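Local coordinates for protein lantibiotic dehydratase (Microbispora corallina, PDB 5EHK) that probably dehydrates serine and threonine residues of the precursor peptide of the lantibiotic NAI-107, in a tRNA-dependent reaction, at residues L697-D703 with R750-R754; A689-M694 with L759-Q763; A552-R558 with S587-R591; T627-V631 with P800-R804; R823-P827 with G897-G901. One frame throughout, in Å; residues are numbered along the deposited sequence.

Contact 1: residues L697-D703 with R750-R754; sequences LRGPADD and RDELR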
# COMPACT_ATOMS: atom_id res chain seq x y z
N LEU A 697 25.98 -5.22 20.83
CA LEU A 697 26.58 -6.43 21.35
C LEU A 697 26.61 -7.57 20.33
O LEU A 697 27.15 -8.65 20.61
CB LEU A 697 25.85 -6.87 22.62
CG LEU A 697 26.02 -6.02 23.88
CD1 LEU A 697 24.96 -6.40 24.89
CD2 LEU A 697 27.38 -6.24 24.46
N ARG A 698 26.02 -7.35 19.16
CA ARG A 698 25.88 -8.44 18.19
C ARG A 698 27.22 -8.82 17.59
O ARG A 698 27.56 -10.00 17.51
CB ARG A 698 24.90 -8.06 17.08
CG ARG A 698 23.46 -8.08 17.51
CD ARG A 698 22.59 -7.41 16.48
NE ARG A 698 21.24 -7.14 16.98
CZ ARG A 698 20.38 -6.32 16.39
NH1 ARG A 698 20.72 -5.67 15.29
NH2 ARG A 698 19.17 -6.13 16.92
N GLY A 699 27.97 -7.80 17.17
CA GLY A 699 29.31 -7.98 16.66
C GLY A 699 30.31 -8.55 17.66
O GLY A 699 31.08 -9.43 17.30
N PRO A 700 30.33 -8.01 18.90
CA PRO A 700 31.21 -8.60 19.92
C PRO A 700 30.81 -10.01 20.34
O PRO A 700 31.65 -10.77 20.82
CB PRO A 700 31.08 -7.62 21.10
CG PRO A 700 30.72 -6.33 20.48
CD PRO A 700 29.85 -6.68 19.29
N ALA A 701 29.53 -10.34 20.19
CA ALA A 701 29.10 -11.73 20.29
C ALA A 701 29.57 -12.38 19.00
O ALA A 701 29.92 -11.67 18.06
CB ALA A 701 27.61 -11.80 20.42
N ASP A 702 29.64 -13.71 18.95
CA ASP A 702 30.06 -14.47 17.75
C ASP A 702 31.50 -14.29 17.19
O ASP A 702 31.96 -15.12 16.39
CB ASP A 702 29.02 -14.39 16.61
CG ASP A 702 29.03 -13.05 15.87
OD1 ASP A 702 30.12 -12.53 15.52
OD2 ASP A 702 27.93 -12.49 15.65
N ASP A 703 32.20 -13.24 17.61
CA ASP A 703 33.63 -13.14 17.30
C ASP A 703 34.32 -14.29 18.01
O ASP A 703 34.24 -14.40 19.24
CB ASP A 703 34.20 -11.81 17.79
CG ASP A 703 35.72 -11.77 17.73
OD1 ASP A 703 36.27 -11.51 16.64
OD2 ASP A 703 36.37 -11.99 18.78
N ARG A 750 25.52 -14.52 25.67
CA ARG A 750 26.20 -14.42 24.39
C ARG A 750 25.61 -15.42 23.41
O ARG A 750 25.33 -15.09 22.27
CB ARG A 750 27.71 -14.65 24.55
CG ARG A 750 28.52 -14.45 23.27
CD ARG A 750 30.00 -14.65 23.59
NE ARG A 750 30.88 -14.50 22.44
CZ ARG A 750 32.21 -14.51 22.53
NH1 ARG A 750 32.78 -14.69 23.71
NH2 ARG A 750 32.96 -14.36 21.45
N ASP A 751 25.43 -16.66 23.87
CA ASP A 751 24.87 -17.71 23.05
C ASP A 751 23.45 -17.35 22.63
O ASP A 751 23.05 -17.55 21.49
CB ASP A 751 24.84 -19.03 23.82
CG ASP A 751 24.56 -20.23 22.93
OD1 ASP A 751 24.93 -20.20 21.74
OD2 ASP A 751 23.94 -21.19 23.43
N GLU A 752 22.70 -16.80 23.58
CA GLU A 752 21.31 -16.43 23.33
C GLU A 752 21.21 -15.29 22.32
O GLU A 752 20.24 -15.21 21.57
CB GLU A 752 20.59 -16.07 24.64
CG GLU A 752 19.10 -15.84 24.48
CD GLU A 752 18.32 -17.11 24.15
OE1 GLU A 752 18.64 -18.19 24.69
OE2 GLU A 752 17.38 -17.02 23.33
N LEU A 753 22.19 -14.39 22.33
CA LEU A 753 22.19 -13.27 21.39
C LEU A 753 22.60 -13.67 19.97
O LEU A 753 22.03 -13.20 19.00
CB LEU A 753 23.05 -12.11 21.90
CG LEU A 753 23.02 -10.85 21.04
CD1 LEU A 753 21.61 -10.49 20.63
CD2 LEU A 753 23.66 -9.68 21.78
N ARG A 754 23.60 -14.55 19.87
CA ARG A 754 23.99 -15.07 18.57
C ARG A 754 22.78 -15.77 17.97
O ARG A 754 22.51 -15.67 16.77
CB ARG A 754 25.14 -16.08 18.72
CG ARG A 754 26.43 -15.51 19.32
CD ARG A 754 27.46 -16.61 19.61
NE ARG A 754 27.87 -17.30 18.39
CZ ARG A 754 28.71 -18.34 18.36
NH1 ARG A 754 29.23 -18.81 19.48
NH2 ARG A 754 29.02 -18.90 17.20

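Contact 2: residues A689-M694 with L759-Q763; sequences APLWRM and LIAQQ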
# COMPACT_ATOMS: atom_id res chain seq x y z
N ALA A 689 7.73 -1.98 30.91
CA ALA A 689 8.99 -2.09 31.65
C ALA A 689 10.11 -1.28 30.96
O ALA A 689 9.99 -0.91 29.79
CB ALA A 689 9.39 -3.56 31.77
N PRO A 690 11.19 -0.97 31.70
CA PRO A 690 12.30 -0.29 31.02
C PRO A 690 13.00 -1.25 30.07
O PRO A 690 12.93 -2.47 30.25
CB PRO A 690 13.22 0.14 32.18
CG PRO A 690 12.34 0.14 33.37
CD PRO A 690 11.39 -1.00 33.15
N LEU A 691 13.69 -0.68 29.09
CA LEU A 691 14.05 -1.39 27.87
C LEU A 691 15.43 -1.07 27.26
O LEU A 691 15.70 0.07 26.90
CB LEU A 691 13.01 -1.02 26.85
CG LEU A 691 12.28 -2.21 26.32
CD1 LEU A 691 11.09 -1.68 25.52
CD2 LEU A 691 13.29 -2.97 25.47
N TRP A 692 16.27 -2.08 27.11
CA TRP A 692 17.59 -1.88 26.49
C TRP A 692 17.77 -2.71 25.21
O TRP A 692 17.69 -3.93 25.26
CB TRP A 692 18.72 -2.26 27.47
CG TRP A 692 18.94 -1.27 28.55
CD1 TRP A 692 19.75 -0.18 28.50
CD2 TRP A 692 18.35 -1.27 29.86
NE1 TRP A 692 19.69 0.51 29.69
CE2 TRP A 692 18.83 -0.14 30.54
CE3 TRP A 692 17.45 -2.12 30.51
CZ2 TRP A 692 18.46 0.16 31.84
CZ3 TRP A 692 17.07 -1.81 31.79
CH2 TRP A 692 17.57 -0.68 32.45
N ARG A 693 18.03 -2.06 24.08
CA ARG A 693 18.34 -2.83 22.88
C ARG A 693 19.75 -3.37 23.03
O ARG A 693 20.51 -2.85 23.82
CB ARG A 693 18.25 -2.00 21.61
CG ARG A 693 16.91 -1.32 21.37
CD ARG A 693 16.87 -0.72 19.96
NE ARG A 693 17.21 -1.69 18.93
CZ ARG A 693 16.39 -2.02 17.95
NH1 ARG A 693 15.22 -1.42 17.84
NH2 ARG A 693 16.76 -2.92 17.06
N MET A 694 20.07 -4.43 22.30
CA MET A 694 21.41 -5.02 22.39
C MET A 694 22.16 -5.11 21.05
O MET A 694 22.99 -6.01 20.88
CB MET A 694 21.34 -6.41 23.02
CG MET A 694 20.64 -6.46 24.35
SD MET A 694 20.77 -8.09 25.11
CE MET A 694 20.56 -9.08 23.66
N LEU A 759 16.96 -9.71 20.47
CA LEU A 759 16.77 -9.84 21.92
C LEU A 759 16.87 -8.49 22.61
O LEU A 759 17.57 -7.58 22.15
CB LEU A 759 17.81 -10.81 22.49
CG LEU A 759 17.86 -11.27 23.95
CD1 LEU A 759 16.58 -11.94 24.39
CD2 LEU A 759 19.04 -12.23 24.14
N ILE A 760 16.14 -8.34 23.71
CA ILE A 760 16.22 -7.12 24.49
C ILE A 760 16.48 -7.42 25.97
O ILE A 760 16.54 -8.58 26.37
CB ILE A 760 14.94 -6.30 24.38
CG1 ILE A 760 13.76 -7.10 24.92
CG2 ILE A 760 14.74 -5.86 22.96
CD1 ILE A 760 12.50 -6.29 25.10
N ALA A 761 16.67 -6.37 26.75
CA ALA A 761 16.88 -6.52 28.18
C ALA A 761 15.88 -5.68 28.95
O ALA A 761 15.78 -4.47 28.75
CB ALA A 761 18.28 -6.12 28.54
N GLN A 762 15.13 -6.32 29.85
CA GLN A 762 14.23 -5.59 30.72
C GLN A 762 14.76 -5.50 32.15
O GLN A 762 15.36 -6.45 32.70
CB GLN A 762 12.85 -6.24 30.74
CG GLN A 762 11.86 -5.68 29.73
CD GLN A 762 10.53 -6.44 29.74
OE1 GLN A 762 10.13 -7.02 30.76
NE2 GLN A 762 9.86 -6.47 28.59
N GLN A 763 14.56 -4.33 32.75
CA GLN A 763 14.80 -4.19 34.17
C GLN A 763 13.76 -5.03 34.90
O GLN A 763 12.56 -4.93 34.62
CB GLN A 763 14.72 -2.73 34.60
CG GLN A 763 15.05 -2.55 36.08
CD GLN A 763 15.24 -1.09 36.47
OE1 GLN A 763 14.51 -0.20 36.01
NE2 GLN A 763 16.20 -0.85 37.37

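Contact 3: residues A552-R558 with S587-R591; sequences AARQAGR and SYSGR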
# COMPACT_ATOMS: atom_id res chain seq x y z
N ALA A 552 -16.53 -20.64 36.21
CA ALA A 552 -17.65 -21.19 35.47
C ALA A 552 -18.91 -20.38 35.71
O ALA A 552 -19.78 -20.30 34.84
CB ALA A 552 -17.88 -22.61 35.83
N ALA A 553 -19.03 -19.80 36.89
CA ALA A 553 -20.26 -19.08 37.22
C ALA A 553 -20.33 -17.72 36.55
O ALA A 553 -21.39 -17.28 36.11
CB ALA A 553 -20.38 -18.94 38.72
N ARG A 554 -19.19 -17.05 36.51
CA ARG A 554 -19.06 -15.75 35.86
C ARG A 554 -19.23 -15.84 34.34
O ARG A 554 -19.91 -15.01 33.71
CB ARG A 554 -17.73 -15.15 36.23
CG ARG A 554 -17.60 -14.96 37.70
CD ARG A 554 -16.32 -14.26 37.99
NE ARG A 554 -16.33 -13.57 39.27
CZ ARG A 554 -17.09 -12.52 39.55
NH1 ARG A 554 -17.94 -12.03 38.64
NH2 ARG A 554 -16.99 -11.96 40.75
N GLN A 555 -18.58 -16.83 33.74
CA GLN A 555 -18.68 -17.05 32.31
C GLN A 555 -20.10 -17.47 31.93
O GLN A 555 -20.60 -17.08 30.87
CB GLN A 555 -17.63 -18.06 31.81
CG GLN A 555 -16.20 -17.52 31.80
CD GLN A 555 -15.21 -18.56 31.30
OE1 GLN A 555 -15.11 -18.81 30.10
NE2 GLN A 555 -14.47 -19.17 32.22
N ALA A 556 -20.75 -18.23 32.80
CA ALA A 556 -22.13 -18.62 32.58
C ALA A 556 -23.02 -17.40 32.42
O ALA A 556 -24.06 -17.45 31.75
CB ALA A 556 -22.63 -19.48 33.73
N GLY A 557 -22.63 -16.30 33.06
CA GLY A 557 -23.35 -15.06 32.97
C GLY A 557 -22.51 -13.93 32.41
O GLY A 557 -22.68 -12.79 32.81
N ARG A 558 -21.60 -14.25 31.49
CA ARG A 558 -20.70 -13.25 30.90
C ARG A 558 -21.45 -12.07 30.28
O ARG A 558 -22.59 -12.20 29.84
CB ARG A 558 -19.71 -13.89 29.92
CG ARG A 558 -20.20 -14.33 28.51
CD ARG A 558 -19.13 -15.26 27.89
NE ARG A 558 -19.47 -15.76 26.57
CZ ARG A 558 -19.35 -15.05 25.45
NH1 ARG A 558 -18.90 -13.80 25.51
NH2 ARG A 558 -19.70 -15.56 24.28
N SER A 587 -16.52 -25.06 27.99
CA SER A 587 -17.41 -24.05 27.50
C SER A 587 -18.51 -23.83 28.53
O SER A 587 -19.11 -24.81 29.02
CB SER A 587 -18.00 -24.51 26.18
OG SER A 587 -19.20 -23.84 25.88
N TYR A 588 -18.75 -22.57 28.89
CA TYR A 588 -19.69 -22.21 29.94
C TYR A 588 -20.78 -21.28 29.47
O TYR A 588 -21.67 -20.90 30.23
CB TYR A 588 -18.98 -21.57 31.13
CG TYR A 588 -18.04 -22.50 31.88
CD1 TYR A 588 -18.50 -23.72 32.39
CD2 TYR A 588 -16.71 -22.14 32.08
CE1 TYR A 588 -17.63 -24.58 33.08
CE2 TYR A 588 -15.84 -22.99 32.77
CZ TYR A 588 -16.30 -24.21 33.27
OH TYR A 588 -15.44 -25.04 33.96
N SER A 589 -20.70 -20.83 28.22
CA SER A 589 -21.83 -20.12 27.66
C SER A 589 -22.92 -21.19 27.48
O SER A 589 -22.65 -22.39 27.63
CB SER A 589 -21.43 -19.49 26.32
OG SER A 589 -20.20 -18.78 26.44
N GLY A 590 -24.13 -20.79 27.17
CA GLY A 590 -25.11 -21.82 26.86
C GLY A 590 -24.81 -22.78 25.70
O GLY A 590 -25.43 -23.84 25.58
N ARG A 591 -23.90 -22.37 24.81
CA ARG A 591 -23.75 -23.01 23.49
C ARG A 591 -22.32 -23.24 23.07
O ARG A 591 -21.39 -22.52 23.48
CB ARG A 591 -24.38 -22.12 22.42
CG ARG A 591 -25.83 -21.76 22.67
CD ARG A 591 -26.74 -22.93 22.35
NE ARG A 591 -28.13 -22.55 22.56
CZ ARG A 591 -28.76 -22.74 23.72
NH1 ARG A 591 -28.10 -23.32 24.72
NH2 ARG A 591 -30.03 -22.36 23.86
O HOH W 1 -16.53 -20.35 28.73

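Contact 4: residues T627-V631 with P800-R804; sequences TGREV and PPHIR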
# COMPACT_ATOMS: atom_id res chain seq x y z
N THR A 627 -33.51 -17.84 14.00
CA THR A 627 -34.23 -17.10 15.04
C THR A 627 -34.12 -15.58 14.97
O THR A 627 -34.87 -14.88 15.63
CB THR A 627 -33.83 -17.56 16.44
OG1 THR A 627 -32.44 -17.28 16.65
CG2 THR A 627 -34.07 -19.07 16.60
N GLY A 628 -33.20 -15.06 14.17
CA GLY A 628 -33.03 -13.62 14.10
C GLY A 628 -32.46 -13.00 15.36
O GLY A 628 -32.87 -11.91 15.79
N ARG A 629 -31.50 -13.69 15.97
CA ARG A 629 -30.76 -13.15 17.08
C ARG A 629 -29.25 -13.14 16.77
O ARG A 629 -28.76 -13.95 16.00
CB ARG A 629 -31.04 -13.97 18.33
CG ARG A 629 -32.53 -14.10 18.67
CD ARG A 629 -32.76 -15.00 19.89
NE ARG A 629 -32.04 -14.57 21.09
CZ ARG A 629 -31.81 -15.35 22.15
NH1 ARG A 629 -32.23 -16.61 22.15
NH2 ARG A 629 -31.14 -14.89 23.19
N GLU A 630 -28.52 -12.18 17.30
CA GLU A 630 -27.09 -12.20 17.11
C GLU A 630 -26.44 -13.29 17.96
O GLU A 630 -27.03 -13.82 18.89
CB GLU A 630 -26.47 -10.83 17.36
CG GLU A 630 -26.89 -9.82 16.29
CD GLU A 630 -25.87 -8.72 16.06
OE1 GLU A 630 -24.67 -8.93 16.34
OE2 GLU A 630 -26.28 -7.63 15.59
N VAL A 631 -25.23 -13.66 17.59
CA VAL A 631 -24.49 -14.62 18.36
C VAL A 631 -23.21 -13.90 18.65
O VAL A 631 -22.70 -13.19 17.80
CB VAL A 631 -24.25 -15.91 17.57
CG1 VAL A 631 -23.26 -16.83 18.31
CG2 VAL A 631 -25.58 -16.62 17.31
N PRO A 800 -28.14 -2.31 20.01
CA PRO A 800 -29.31 -3.04 19.52
C PRO A 800 -28.81 -4.09 18.57
O PRO A 800 -27.76 -3.87 17.98
CB PRO A 800 -30.07 -1.99 18.70
CG PRO A 800 -29.45 -0.68 19.07
CD PRO A 800 -28.05 -0.95 19.46
N PRO A 801 -29.54 -5.21 18.41
CA PRO A 801 -29.15 -6.15 17.36
C PRO A 801 -29.38 -5.55 16.01
O PRO A 801 -30.10 -4.57 15.85
CB PRO A 801 -30.11 -7.33 17.54
CG PRO A 801 -31.26 -6.77 18.26
CD PRO A 801 -30.68 -5.71 19.19
N HIS A 802 -28.75 -6.15 15.02
CA HIS A 802 -28.98 -5.76 13.65
C HIS A 802 -29.49 -6.98 13.00
O HIS A 802 -28.69 -7.80 12.54
CB HIS A 802 -27.68 -5.38 12.96
CG HIS A 802 -27.84 -5.16 11.49
ND1 HIS A 802 -27.57 -6.14 10.56
CD2 HIS A 802 -28.28 -4.09 10.79
CE1 HIS A 802 -27.81 -5.68 9.35
NE2 HIS A 802 -28.24 -4.43 9.46
N ILE A 803 -30.80 -7.15 13.00
CA ILE A 803 -31.35 -8.36 12.40
C ILE A 803 -32.20 -8.04 11.18
O ILE A 803 -33.27 -7.44 11.26
CB ILE A 803 -32.19 -9.16 13.41
CG1 ILE A 803 -31.41 -9.36 14.71
CG2 ILE A 803 -32.61 -10.47 12.79
CD1 ILE A 803 -30.14 -10.09 14.51
N ARG A 804 -31.70 -8.47 10.02
CA ARG A 804 -32.39 -8.29 8.76
C ARG A 804 -31.96 -9.46 7.91
O ARG A 804 -31.88 -9.37 6.69
CB ARG A 804 -32.01 -6.95 8.11
CG ARG A 804 -32.62 -5.77 8.86
CD ARG A 804 -31.84 -4.51 8.68
NE ARG A 804 -32.10 -3.61 9.79
CZ ARG A 804 -31.53 -2.42 9.92
NH1 ARG A 804 -30.68 -2.01 8.98
NH2 ARG A 804 -31.81 -1.65 10.97

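Contact 5: residues R823-P827 with G897-G901; sequences RLRVP and GLLAG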
# COMPACT_ATOMS: atom_id res chain seq x y z
N ARG A 823 -17.85 -3.69 -21.64
CA ARG A 823 -16.95 -2.81 -20.90
C ARG A 823 -16.00 -2.08 -21.82
O ARG A 823 -15.16 -2.69 -22.47
CB ARG A 823 -16.16 -3.59 -19.89
CG ARG A 823 -17.03 -4.35 -18.95
CD ARG A 823 -16.16 -4.83 -17.82
NE ARG A 823 -16.85 -5.81 -17.01
CZ ARG A 823 -16.28 -6.95 -16.63
NH1 ARG A 823 -15.04 -7.22 -17.04
NH2 ARG A 823 -16.97 -7.80 -15.88
N LEU A 824 -16.14 -0.77 -21.88
CA LEU A 824 -15.36 0.00 -22.82
C LEU A 824 -14.30 0.78 -22.07
O LEU A 824 -14.61 1.66 -21.25
CB LEU A 824 -16.28 0.91 -23.64
CG LEU A 824 -17.45 0.16 -24.29
CD1 LEU A 824 -18.39 1.13 -25.00
CD2 LEU A 824 -16.93 -0.88 -25.24
N ARG A 825 -13.04 0.42 -22.31
CA ARG A 825 -11.92 1.00 -21.57
C ARG A 825 -11.58 2.37 -22.15
O ARG A 825 -10.60 2.54 -22.82
CB ARG A 825 -10.71 0.07 -21.57
CG ARG A 825 -11.00 -1.32 -20.98
CD ARG A 825 -11.02 -1.31 -19.46
NE ARG A 825 -11.82 -2.40 -18.89
CZ ARG A 825 -12.04 -2.54 -17.58
NH1 ARG A 825 -11.52 -1.66 -16.72
NH2 ARG A 825 -12.78 -3.56 -17.13
N VAL A 826 -12.45 3.32 -21.88
CA VAL A 826 -12.28 4.69 -22.28
C VAL A 826 -11.90 5.39 -21.00
O VAL A 826 -12.70 5.45 -20.09
CB VAL A 826 -13.63 5.27 -22.82
CG1 VAL A 826 -13.49 6.73 -23.20
CG2 VAL A 826 -14.14 4.45 -24.00
N PRO A 827 -10.66 5.86 -20.90
CA PRO A 827 -10.25 6.55 -19.68
C PRO A 827 -11.12 7.76 -19.44
O PRO A 827 -11.64 8.34 -20.39
CB PRO A 827 -8.82 6.98 -19.99
CG PRO A 827 -8.67 6.89 -21.44
CD PRO A 827 -9.56 5.77 -21.87
N GLY A 897 -7.39 5.24 -31.44
CA GLY A 897 -7.05 5.65 -30.09
C GLY A 897 -8.16 6.21 -29.20
O GLY A 897 -7.90 7.08 -28.37
N LEU A 898 -9.39 5.72 -29.37
CA LEU A 898 -10.53 6.24 -28.60
C LEU A 898 -10.81 5.41 -27.35
O LEU A 898 -11.37 5.89 -26.36
CB LEU A 898 -11.77 6.37 -29.49
CG LEU A 898 -11.81 7.55 -30.46
CD1 LEU A 898 -12.81 7.30 -31.55
CD2 LEU A 898 -12.14 8.86 -29.76
N LEU A 899 -10.39 4.15 -27.37
CA LEU A 899 -10.54 3.29 -26.20
C LEU A 899 -9.44 2.24 -26.28
O LEU A 899 -8.95 1.94 -27.38
CB LEU A 899 -11.92 2.62 -26.16
CG LEU A 899 -12.13 1.42 -27.10
CD1 LEU A 899 -13.38 0.66 -26.75
CD2 LEU A 899 -12.17 1.89 -28.53
N ALA A 900 -9.02 1.73 -25.13
CA ALA A 900 -7.87 0.82 -25.09
C ALA A 900 -8.32 -0.60 -25.37
O ALA A 900 -7.51 -1.46 -25.74
CB ALA A 900 -7.13 0.90 -23.75
N GLY A 901 -9.60 -0.87 -25.13
CA GLY A 901 -10.07 -2.22 -25.31
C GLY A 901 -11.48 -2.42 -24.81
O GLY A 901 -12.07 -1.54 -24.16

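Contact 1: residues L697-D703 with R750-R754
Arg750 turns its CG opposite the backbone N (chi1 -175°) and stays stretched as far as NE, which lays the chain alongside Ala701 and carries the guanidinium out to Asp703. Arg754, one helical turn on, is bent at chi3 (62°) and folds its end back over Asp702. Between the two arginines sits the methyl group of Ala701, with CB 4.0 Å from Arg750 CG and equally far from Arg754 CG. Arg754 lies with one face of its guanidinium against Asp702 CA, and NE is 3.6 Å from Asp702 CB, while the carboxylate points elsewhere, OD2 staying 5.5 Å from Arg754 NE. In fold terms the contact docks the loop between strand 685-693 and helix 707-721 onto helix 743-755, and a bond of 2.9 Å from Ala701 N to Leu697 O closes a single helix-like turn in that loop. Asp703 O comes to the edge of the Arg750 guanidinium, near NH2, at an angle too poor for a hydrogen bond. On the buried flank Leu753 is the apolar partner, its CD2 reaching Leu697 CB at 3.7 Å. Trp710 of helix 707-721 packs against both Leu697 and Arg750.

Contact 2: residues A689-M694 with L759-Q763
Trp692 and Ala761 are a hydrogen-bonded pair in the antiparallel strands 691-693 and 760-763, whose axes approach to 4.8 Å. Two nearly equal bonds join them, Trp692 N to Ala761 O at 2.9 Å and Ala761 N to Trp692 O at 3.0 Å. On the face shared with the Ala761 methyl, the indole is set edge-on to the partner strand: CE3 points at Ala761 O and CZ3 is 3.8 Å from Gln763 CB. The Gln763 amide stands almost perpendicular to the ring, its plane 80° away, and its aliphatic part packs on the Pro690 ring. Leu691 CD2 touches Ile760 CD1 on the other face. The second shell fixes these groups: Trp721 O accepts from Trp692 NE1, Glu768 holds Gln763 NE2, and Phe676 meets the indole. Both strands also have outer partners, with Leu691 bonded through its backbone to Leu677 and Ile760 to Val730, so the pair is internal to its sheet. Further along the chain, Met694 curls at chi3 (-40°), which delivers its methyl to Leu759: CE is 3.5 Å from Leu759 CB and as close to CG and CD2.

Contact 3: residues A552-R558 with S587-R591
A CH-pi contact between Ala552 and Tyr588, reinforced by polar bonds, joins the last turns of helix 545-556 to the loop that precedes strand 591-595. Ala552 CB stands above the Tyr588 ring almost exactly over its middle, 3.4 Å from the centroid and 14° off the normal. Gln555 takes the edge of the same ring: its NE2 is 3.7 Å from Tyr588 CD2, and its amide is nearly upright to the ring. Tyr588 can lie beneath the helix in this way because its CG is opposite the carbonyl carbon (chi1 -66°). The loop backbone is held too. A water donates to Gln555 OE1 and accepts from Tyr588 N at 3.1 Å, while Ala556 CA makes a CH...O contact of 3.3 Å to Tyr588 O. Past the helix, the extended Arg558 chain gives an almost straight bond from NE to Ser589 OG, 3.1 Å long and in the guanidinium plane. Arg558 NH2 donates to Val632 O, which fixes the rotation of the group. His532 gives Gln555 OE1 a second donor. Asp569 binds Ser587 OG and Ser589 N, so the loop is tied to helix 545-556 through Tyr588 and to strand 566-572, parallel neighbour of strand 591-595, through Asp569.

Contact 4: residues T627-V631 with P800-R804
Pro801 meets Glu630 first, its CB 4.3 Å from Glu630 CG in loose apolar contact and its CA beside the carboxylate. At His802 the backbone does the work: N donates to Glu630 OE2 at 2.9 Å (N-H...O angle 154°), and OE2 accepts on its anti lone pair, the one turned away from the other oxygen. Arg619 forms a salt bridge with that same OE2, so this buried oxygen is gripped by both a peptide N-H and a guanidinium, which probably favours the charged carboxylate. The His802 imidazole leads off elsewhere, touching Cys621, with a weak bond from NE2 to Ala419 O. Ile803 then closes over Gly628. With CG2 opposite the backbone N and CG1 opposite the carbonyl carbon (chi1 -50°), it spreads both branches about Gly628 O, and CG2 lies 3.4 Å from Gly628 CA. Its CD1 reaches Glu630 CG at 3.7 Å, the two side chains running past each other in opposite directions. Gly628 has a positive phi of 69°, a conformation that favours glycine. It belongs to the turn of a beta hairpin, strands 620-624 and 629-634, and the long connection from strand 785-792 to strand 819-824 is laid across the start of the second arm.

Contact 5: residues R823-P827 with G897-G901
Arg825 is bonded through both its backbone N and its O: N donates to Gly901 O at 2.9 Å, and O accepts from Ala900 N, also at 2.9 Å, in an almost straight bond (172°). Arg825 is also the centre of an inverse gamma turn, closed by a weak bond from Val826 N to Leu824 O. Its CG, opposite the carbonyl carbon (chi1 -57°), lies with CB against Gly901 O, CB at 3.3 Å from that oxygen. The bend at chi2 (-79°) then turns the rest of the chain, and the guanidinium leads away from the other segment to salt bridges with Asp861 and Glu903. Apolar groups fill in beside the backbone bonds. Leu899 CB packs on Val826 CG2 at 3.6 Å, and its CD1 approaches Leu824 CD2 more loosely, at 4.2 Å. Gly897, with positive phi, ends the preceding helix in a Schellman motif and sends the chain toward this site. Strand 819-824 lies between strands 864-872 and 902-905 in an antiparallel sheet, and the bonds at Arg825 carry its pairing with the last of these a step further; Phe834 of helix 828-837 and Trp893 of helix 875-895 pack on the leucines and Val826 from the helical side.

Contact 2 alone is buried throughout; the other four are partly buried. Contact 2 depends on strand pairing, whereas contact 1, nested within the chain loop that contact 2 closes, is a docking of loop on helix. They touch where Leu753 CD1 meets Met694 CE, and helix 743-755 is followed in the chain by strand 760-763. Contacts 3 and 4, with nearest atoms about 6 Å apart, border the same sheet through strands 591-595 and 629-634; one relies on an aromatic face and a water, the other on a buried carboxylate. Contact 5 stands apart in the C-terminal part of the chain, its centre 46 Å or more from every other centre, and resembles contact 2 in using paired backbone bonds.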